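Local coordinates for protein cellulase (Uncultured bacterium, PDB 3WX5) that probably hydrolyses internal beta-1,4-glucosidic bonds of cellulose, as a family 12 endoglucanase with a beta-jelly-roll fold, at residues A140-W145 / I181-T186; N157-V162 / W169-A174. All coordinates share one frame; numbering follows the deposited sequence.

How the contacts relate
Both contacts belong to the same mixed sheet of this family 12 glycoside hydrolase, with centres about 8 Å apart. Contact 1 joins strands 140-149 and 179-185 in parallel; contact 2 is the hairpin of strands 157-164 and 167-175. Along the chain the order is 140-149, 157-164, 167-175, 179-185, so the whole hairpin is made between the two halves of contact 1. In space, strand 167-175 pairs antiparallel with 179-185, giving the run 140-149, 179-185, 167-175, 157-164. Backbone bonds, probably Trp172 N to Ala182 O and Glu170 N to Arg184 O, join the two contacts, and Trp169 packs on Ile144 and Arg185. The sheet thus passes from a buried parallel pair to a hairpin at the surface.

Contact 1: residues A140-W145 / I181-T186; sequences AELMIW and IAYRRT
Leu142 and Tyr183 meet diagonally across two adjacent strands, on the face they share with Ile144 and Ile181: the leucine's CG comes up to the edge of the phenol ring, 3.8 Å from CE1. Farther back, Ile181 CD1 touches Ala140 CB. Tyr183 OH is hydrogen-bonded to Asp203, and the ring of Phe200 packs edge-to-face with the phenol.

On the face carrying Met143, Ala182, Trp145 and Arg184, the indole edge meets the guanidinium face, with Trp145 CZ3 over its centre and the planes 70° apart. Arg184, with CG anti to the backbone N (chi1 -174°), runs out extended and passes the indole at a slant; its NH2 bonds to Val152 O and its charge also meets Trp148 in a cation-pi contact. Trp145 NE1 gives a weak hydrogen bond to Met143 SD, 3.5 Å away.

The buried Leu142-Tyr183 and Trp145-Arg184 pairs are the tight part. At partly exposed Arg185 the backbone and CB still touch Trp145 O, while the guanidinium leads away to Thr187 O. Five backbone hydrogen bonds, from Ile181 N to Glu141 O through Arg185 N to Trp145 O, make this a regular parallel ladder within the beta-jelly roll of family 12 glycoside hydrolases.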
# COMPACT_ATOMS: atom_id res chain seq x y z
N ALA A 140 12.58 4.04 -3.35
CA ALA A 140 12.29 2.98 -2.37
C ALA A 140 10.79 2.70 -2.33
O ALA A 140 9.96 3.52 -2.74
CB ALA A 140 12.78 3.36 -0.96
N GLU A 141 10.47 1.51 -1.84
CA GLU A 141 9.12 1.11 -1.58
C GLU A 141 9.12 0.60 -0.15
O GLU A 141 9.96 -0.25 0.22
CB GLU A 141 8.72 -0.05 -2.51
CG GLU A 141 7.37 -0.69 -2.17
CD GLU A 141 7.05 -1.90 -3.05
OE1 GLU A 141 7.94 -2.38 -3.80
OE2 GLU A 141 5.89 -2.36 -3.02
N LEU A 142 8.19 1.12 0.65
CA LEU A 142 8.07 0.70 2.04
C LEU A 142 6.70 0.08 2.26
O LEU A 142 5.67 0.72 2.04
CB LEU A 142 8.30 1.89 2.98
CG LEU A 142 8.40 1.59 4.48
CD1 LEU A 142 9.12 2.76 5.24
CD2 LEU A 142 7.02 1.35 5.08
N MET A 143 6.70 -1.20 2.59
CA MET A 143 5.45 -1.91 2.83
C MET A 143 5.25 -2.15 4.34
O MET A 143 6.21 -2.37 5.07
CB MET A 143 5.45 -3.28 2.13
CG MET A 143 5.73 -3.24 0.63
SD MET A 143 4.96 -4.69 -0.20
CE MET A 143 3.20 -4.24 -0.27
N ILE A 144 3.99 -2.28 4.73
CA ILE A 144 3.65 -2.61 6.11
C ILE A 144 2.57 -3.67 6.04
O ILE A 144 1.45 -3.37 5.64
CB ILE A 144 3.10 -1.41 6.87
CG1 ILE A 144 4.15 -0.29 6.89
CG2 ILE A 144 2.78 -1.83 8.33
CD1 ILE A 144 3.64 1.06 7.41
N TRP A 145 2.95 -4.91 6.35
CA TRP A 145 2.06 -6.06 6.18
C TRP A 145 1.31 -6.29 7.49
O TRP A 145 1.94 -6.50 8.53
CB TRP A 145 2.86 -7.33 5.85
CG TRP A 145 3.52 -7.38 4.47
CD1 TRP A 145 3.99 -6.32 3.72
CD2 TRP A 145 3.80 -8.57 3.71
NE1 TRP A 145 4.50 -6.79 2.51
CE2 TRP A 145 4.44 -8.17 2.51
CE3 TRP A 145 3.60 -9.94 3.95
CZ2 TRP A 145 4.80 -9.08 1.51
CZ3 TRP A 145 4.02 -10.87 2.97
CH2 TRP A 145 4.63 -10.43 1.78
N ILE A 181 11.63 -2.17 1.36
CA ILE A 181 11.63 -2.45 2.79
C ILE A 181 10.24 -2.89 3.21
O ILE A 181 9.26 -2.23 2.90
CB ILE A 181 12.00 -1.21 3.65
CG1 ILE A 181 13.17 -0.41 3.03
CG2 ILE A 181 12.41 -1.69 5.05
CD1 ILE A 181 12.73 0.81 2.21
N ALA A 182 10.13 -4.06 3.84
CA ALA A 182 8.81 -4.51 4.28
C ALA A 182 8.81 -4.72 5.79
O ALA A 182 9.72 -5.37 6.34
CB ALA A 182 8.42 -5.79 3.58
N TYR A 183 7.78 -4.21 6.45
CA TYR A 183 7.61 -4.47 7.89
C TYR A 183 6.44 -5.41 8.03
O TYR A 183 5.32 -5.04 7.75
CB TYR A 183 7.32 -3.17 8.65
CG TYR A 183 8.49 -2.20 8.59
CD1 TYR A 183 8.66 -1.35 7.50
CD2 TYR A 183 9.48 -2.20 9.59
CE1 TYR A 183 9.77 -0.49 7.41
CE2 TYR A 183 10.58 -1.33 9.53
CZ TYR A 183 10.71 -0.47 8.44
OH TYR A 183 11.85 0.31 8.28
N ARG A 184 6.70 -6.63 8.50
CA ARG A 184 5.63 -7.60 8.64
C ARG A 184 5.28 -7.69 10.12
O ARG A 184 6.12 -8.11 10.92
CB ARG A 184 6.09 -8.98 8.13
CG ARG A 184 4.96 -10.01 8.11
CD ARG A 184 5.46 -11.43 7.77
NE ARG A 184 4.35 -12.18 7.20
CZ ARG A 184 4.47 -13.12 6.26
NH1 ARG A 184 5.69 -13.52 5.88
NH2 ARG A 184 3.38 -13.66 5.72
N ARG A 185 4.02 -7.46 10.47
CA ARG A 185 3.65 -7.43 11.90
C ARG A 185 3.88 -8.83 12.46
O ARG A 185 3.66 -9.82 11.75
CB ARG A 185 2.18 -7.05 12.07
CG ARG A 185 1.89 -6.37 13.41
CD ARG A 185 0.43 -5.92 13.46
NE ARG A 185 0.11 -5.11 14.64
CZ ARG A 185 -0.10 -5.60 15.85
NH1 ARG A 185 -0.05 -6.92 16.08
NH2 ARG A 185 -0.46 -4.76 16.83
N THR A 186 4.37 -8.93 13.69
CA THR A 186 4.72 -10.25 14.26
C THR A 186 3.46 -11.07 14.55
O THR A 186 3.52 -12.31 14.62
CB THR A 186 5.57 -10.14 15.56
OG1 THR A 186 4.88 -9.33 16.50
CG2 THR A 186 6.93 -9.47 15.27

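Contact 2: residues N157-V162 / W169-A174; sequences NRVATV and WEVWFA
Arg158 turns back over Glu170 because its chain bends at chi2 (82°), after a chi1 that sets CG beside its own carbonyl carbon. Glu170 rises to meet it with CG beside the backbone N (chi1 -54°) and the chain extended beyond. The two side chains cross at about a right angle, and guanidinium and carboxylate planes lie nearly parallel. Glu170 CG sits over the guanidinium centre, 3.4 Å from Arg158 CZ. The salt bridge is long, Arg158 NH1 to Glu170 OE1 3.7 Å, with the oxygen well out of the guanidinium plane, so charge rather than an N-H links them.

Two of its N-H groups bond within the arginine's own strand. NE bonds to Ala160 O at 2.9 Å and NH2 to Thr161 OG1 at 2.6 Å, both acceptors close to the guanidinium plane. Ala160 O also takes Val171 N, from the opposite face of its carbonyl plane. Trp172 lies flat beneath Arg158 CB, which stands 4.0 Å from the centroid of the six-membered ring in a CH-pi contact. Its NE1 reaches the anti lone pair of Glu170 OE1 in the indole plane.

A classic beta bulge lies next to this cluster: Val159 and Ala160 both face Val171, whose O accepts a straight bond from Val159 N and a weak one from Ala160 N. On the other face, Val162 CG1 presses on Val171 CG2 at 3.4 Å, tighter than usual for carbons, while Phe173 stacks on Tyr209. At the hairpin's open end a water joins Asn157 OD1 to Phe173 O.

Trp172 steadies the glutamate and two bonds fix the guanidinium's rotation, so the ion pair probably adds a diffuse electrostatic attraction to contacts already set by stacking and directed hydrogen bonds.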
# COMPACT_ATOMS: atom_id res chain seq x y z
N ASN A 157 15.50 -10.28 2.16
CA ASN A 157 15.96 -11.06 3.29
C ASN A 157 15.47 -10.40 4.57
O ASN A 157 15.41 -9.17 4.66
CB ASN A 157 17.49 -11.08 3.35
CG ASN A 157 18.11 -11.67 2.12
OD1 ASN A 157 18.85 -10.99 1.40
ND2 ASN A 157 17.88 -12.96 1.91
N ARG A 158 15.22 -11.23 5.57
CA ARG A 158 14.90 -10.75 6.92
C ARG A 158 16.16 -10.17 7.55
O ARG A 158 17.17 -10.87 7.66
CB ARG A 158 14.40 -11.92 7.77
CG ARG A 158 14.35 -11.64 9.27
CD ARG A 158 13.09 -10.89 9.61
NE ARG A 158 12.84 -10.76 11.06
CZ ARG A 158 12.14 -11.63 11.78
NH1 ARG A 158 11.72 -12.77 11.23
NH2 ARG A 158 11.87 -11.38 13.06
N VAL A 159 16.11 -8.91 7.99
CA VAL A 159 17.29 -8.27 8.53
C VAL A 159 17.21 -7.89 10.01
O VAL A 159 18.24 -7.60 10.62
CB VAL A 159 17.73 -7.04 7.71
CG1 VAL A 159 18.19 -7.47 6.33
CG2 VAL A 159 16.60 -5.99 7.62
N ALA A 160 15.99 -7.81 10.55
CA ALA A 160 15.82 -7.32 11.94
C ALA A 160 14.40 -7.56 12.45
O ALA A 160 13.53 -7.98 11.71
CB ALA A 160 16.15 -5.82 12.04
N THR A 161 14.22 -7.30 13.74
CA THR A 161 12.91 -7.24 14.37
C THR A 161 12.91 -5.92 15.16
O THR A 161 13.95 -5.49 15.67
CB THR A 161 12.75 -8.43 15.34
OG1 THR A 161 13.00 -9.65 14.64
CG2 THR A 161 11.33 -8.47 15.93
N VAL A 162 11.79 -5.21 15.12
CA VAL A 162 11.79 -3.83 15.63
C VAL A 162 10.45 -3.48 16.30
O VAL A 162 9.41 -3.94 15.84
CB VAL A 162 12.15 -2.84 14.47
CG1 VAL A 162 11.06 -2.88 13.37
CG2 VAL A 162 12.40 -1.44 14.97
N TRP A 169 7.54 -5.74 14.62
CA TRP A 169 7.63 -6.02 13.18
C TRP A 169 8.93 -6.73 12.81
O TRP A 169 10.00 -6.36 13.28
CB TRP A 169 7.53 -4.71 12.36
CG TRP A 169 6.43 -3.77 12.87
CD1 TRP A 169 6.52 -2.90 13.94
CD2 TRP A 169 5.08 -3.65 12.38
NE1 TRP A 169 5.29 -2.32 14.18
CE2 TRP A 169 4.40 -2.74 13.23
CE3 TRP A 169 4.38 -4.21 11.29
CZ2 TRP A 169 3.08 -2.33 12.99
CZ3 TRP A 169 3.05 -3.86 11.11
CH2 TRP A 169 2.41 -2.93 11.97
N GLU A 170 8.83 -7.67 11.88
CA GLU A 170 9.97 -8.15 11.10
C GLU A 170 10.37 -7.13 10.06
O GLU A 170 9.50 -6.60 9.37
CB GLU A 170 9.57 -9.43 10.35
CG GLU A 170 9.00 -10.53 11.27
CD GLU A 170 8.51 -11.73 10.50
OE1 GLU A 170 8.72 -11.77 9.28
OE2 GLU A 170 7.86 -12.61 11.10
N VAL A 171 11.68 -6.90 9.89
CA VAL A 171 12.14 -5.98 8.85
C VAL A 171 12.78 -6.79 7.73
O VAL A 171 13.64 -7.65 7.99
CB VAL A 171 13.16 -4.95 9.41
CG1 VAL A 171 13.47 -3.91 8.38
CG2 VAL A 171 12.61 -4.27 10.69
N TRP A 172 12.25 -6.63 6.51
CA TRP A 172 12.77 -7.31 5.30
C TRP A 172 13.31 -6.29 4.34
O TRP A 172 12.73 -5.20 4.22
CB TRP A 172 11.64 -8.07 4.60
CG TRP A 172 11.11 -9.20 5.42
CD1 TRP A 172 10.35 -9.13 6.57
CD2 TRP A 172 11.36 -10.58 5.18
NE1 TRP A 172 10.11 -10.41 7.05
CE2 TRP A 172 10.71 -11.31 6.20
CE3 TRP A 172 12.01 -11.28 4.14
CZ2 TRP A 172 10.72 -12.72 6.24
CZ3 TRP A 172 12.06 -12.66 4.20
CH2 TRP A 172 11.40 -13.37 5.23
N PHE A 173 14.41 -6.62 3.65
CA PHE A 173 15.04 -5.65 2.75
C PHE A 173 15.43 -6.34 1.44
O PHE A 173 16.03 -7.41 1.47
CB PHE A 173 16.31 -5.06 3.39
CG PHE A 173 17.08 -4.14 2.47
CD1 PHE A 173 16.48 -2.99 1.98
CD2 PHE A 173 18.33 -4.50 1.99
CE1 PHE A 173 17.15 -2.16 1.10
CE2 PHE A 173 19.01 -3.68 1.11
CZ PHE A 173 18.40 -2.52 0.64
N ALA A 174 15.10 -5.73 0.30
CA ALA A 174 15.71 -6.15 -0.96
C ALA A 174 16.33 -4.97 -1.66
O ALA A 174 15.69 -3.94 -1.84
CB ALA A 174 14.67 -6.82 -1.89
O HOH W 1 18.67 -8.06 1.58